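Local coordinates for ribonuclease T2 (Homo sapiens, PDB 3T0O), which cleaves single-stranded RNA, preferentially between purine and uridine, releasing fragments that end in a purine 2',3'-cyclic phosphate and helping innate immunity recognise microbial RNA, at residues N124-K129 with D146-V151. Numbering follows the deposited sequence.
Sequences NSVLLK and DALARV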
loop_
_atom_site.group_PDB
_atom_site.type_symbol
_atom_site.label_atom_id
_atom_site.label_comp_id
_atom_site.label_asym_id
_atom_site.label_seq_id
_atom_site.Cartn_x
_atom_site.Cartn_y
_atom_site.Cartn_z
ATOM N N ASN A 124 -6.263 8.524 -2.422
ATOM C CA ASN A 124 -5.939 9.558 -3.369
ATOM C C ASN A 124 -6.941 10.720 -3.341
ATOM O O ASN A 124 -6.506 11.896 -3.274
ATOM C CB ASN A 124 -5.852 8.977 -4.730
ATOM C CG ASN A 124 -4.591 8.237 -4.894
ATOM O OD1 ASN A 124 -3.541 8.886 -4.939
ATOM N ND2 ASN A 124 -4.666 6.910 -5.050
ATOM N N SER A 125 -8.227 10.419 -3.352
ATOM C CA SER A 125 -9.213 11.517 -3.336
ATOM C C SER A 125 -9.189 12.192 -1.993
ATOM O O SER A 125 -9.373 13.400 -1.954
ATOM C CB SER A 125 -10.625 11.019 -3.633
ATOM O OG SER A 125 -10.627 10.582 -4.966
ATOM N N VAL A 126 -8.991 11.434 -0.935
ATOM C CA VAL A 126 -8.965 12.007 0.406
ATOM C C VAL A 126 -7.899 13.075 0.531
ATOM O O VAL A 126 -8.184 14.223 0.976
ATOM C CB VAL A 126 -8.788 10.915 1.402
ATOM C CG1 VAL A 126 -8.404 11.407 2.749
ATOM C CG2 VAL A 126 -10.079 10.124 1.447
ATOM N N LEU A 127 -6.679 12.718 0.066
ATOM C CA LEU A 127 -5.600 13.665 0.209
ATOM C C LEU A 127 -5.887 14.904 -0.621
ATOM O O LEU A 127 -5.682 16.041 -0.156
ATOM C CB LEU A 127 -4.267 12.995 -0.248
ATOM C CG LEU A 127 -3.782 12.047 0.828
ATOM C CD1 LEU A 127 -2.608 11.234 0.129
ATOM C CD2 LEU A 127 -3.269 12.701 2.089
ATOM N N LEU A 128 -6.290 14.693 -1.883
ATOM C CA LEU A 128 -6.496 15.857 -2.745
ATOM C C LEU A 128 -7.571 16.762 -2.227
ATOM O O LEU A 128 -7.404 17.975 -2.317
ATOM C CB LEU A 128 -6.781 15.416 -4.177
ATOM C CG LEU A 128 -5.556 14.788 -4.816
ATOM C CD1 LEU A 128 -5.997 14.083 -6.130
ATOM C CD2 LEU A 128 -4.404 15.807 -4.999
ATOM N N LYS A 129 -8.653 16.197 -1.679
ATOM C CA LYS A 129 -9.733 17.030 -1.130
ATOM C C LYS A 129 -9.260 17.838 0.047
ATOM O O LYS A 129 -9.793 18.959 0.292
ATOM C CB LYS A 129 -10.888 16.105 -0.706
ATOM C CG LYS A 129 -12.006 16.916 -0.158
ATOM C CD LYS A 129 -13.218 16.096 -0.096
ATOM C CE LYS A 129 -14.341 16.960 0.417
ATOM N NZ LYS A 129 -15.543 16.148 0.353
ATOM N N ASP A 146 -2.788 14.114 10.763
ATOM C CA ASP A 146 -3.970 14.646 11.417
ATOM C C ASP A 146 -5.127 14.635 10.452
ATOM O O ASP A 146 -6.252 14.307 10.842
ATOM C CB ASP A 146 -3.709 16.032 11.972
ATOM C CG ASP A 146 -2.726 16.012 13.105
ATOM O OD1 ASP A 146 -2.484 14.933 13.709
ATOM O OD2 ASP A 146 -2.178 17.075 13.397
ATOM N N ALA A 147 -4.877 14.943 9.211
ATOM C CA ALA A 147 -5.976 14.972 8.246
ATOM C C ALA A 147 -6.476 13.547 7.940
ATOM O O ALA A 147 -7.697 13.358 7.876
ATOM C CB ALA A 147 -5.560 15.739 7.035
ATOM N N LEU A 148 -5.580 12.574 7.762
ATOM C CA LEU A 148 -6.033 11.209 7.606
ATOM C C LEU A 148 -6.722 10.657 8.837
ATOM O O LEU A 148 -7.713 9.927 8.747
ATOM C CB LEU A 148 -4.900 10.313 7.139
ATOM C CG LEU A 148 -4.411 10.876 5.820
ATOM C CD1 LEU A 148 -3.272 9.951 5.453
ATOM C CD2 LEU A 148 -5.438 10.927 4.638
ATOM N N ALA A 149 -6.280 11.037 10.028
ATOM C CA ALA A 149 -7.009 10.617 11.199
ATOM C C ALA A 149 -8.403 11.157 11.265
ATOM O O ALA A 149 -9.320 10.462 11.719
ATOM C CB ALA A 149 -6.183 10.993 12.436
ATOM N N ARG A 150 -8.599 12.386 10.827
ATOM C CA ARG A 150 -9.973 12.954 10.841
ATOM C C ARG A 150 -10.837 12.222 9.836
ATOM O O ARG A 150 -11.966 11.845 10.141
ATOM C CB ARG A 150 -9.924 14.436 10.540
ATOM C CG ARG A 150 -11.269 15.070 10.203
ATOM C CD ARG A 150 -11.928 15.655 11.344
ATOM N NE ARG A 150 -13.211 16.158 10.916
ATOM C CZ ARG A 150 -13.788 17.265 11.389
ATOM N NH1 ARG A 150 -13.172 18.028 12.299
ATOM N NH2 ARG A 150 -14.984 17.626 10.916
ATOM N N VAL A 151 -10.326 12.020 8.645
ATOM C CA VAL A 151 -11.165 11.386 7.588
ATOM C C VAL A 151 -11.453 9.935 7.876
ATOM O O VAL A 151 -12.606 9.512 7.821
ATOM C CB VAL A 151 -10.496 11.521 6.231
ATOM C CG1 VAL A 151 -11.230 10.651 5.160
ATOM C CG2 VAL A 151 -10.511 13.014 5.815
#
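Val126 CG1 meets two side chains of the facing helix. It lies 3.5 Å from Leu148 CD2, the shortest approach of the contact, and 3.8 Å from Val151 CG1. The two valines point at each other and meet tip to tip. Val126 CG2 also takes part and lies 3.9 Å from Val151 CG1, so both branches of Val126 touch this one methyl. In each valine CG1 lies anti to the backbone N, which sends this methyl toward the other valine. Leu148 passes obliquely by Val126 and presents one methyl, CD2, which also reaches Leu127 CD2 at 3.8 Å. Leu148 CD2 thus bridges two consecutive residues of 124-129. Its CG stands anti to the carbonyl carbon, with chi1 -59°. CD1 continues the chain away from CA in an extended line, and it is the other branch, CD2, that meets Val126 and Leu127.

The arrangement is apolar helix-helix packing inside the RNase T2 alpha/beta fold. It joins the short helix 123-129 to helix 141-152, away from the probable catalytic residues His41, Glu90 and His94. The segment axes come within 10.5 Å at an angle of 118°. No hydrogen bond crosses between the segments, and the pair buries 167 Å² in all. Leu127 and Leu148 are buried, whereas Val151 is exposed, so the contact runs from the protein interior to its surface.

Further residues extend the packing. Leu127 also touches Phe144 and Trp38, and Val126 touches Tyr152. At the start of 124-129, Asn124 OD1 is hydrogen-bonded to Trp38 N and Ser125 OG to Asp122 OD2. Within helix 141-152, Val151 N bonds to Ala147 O at 3.0 Å.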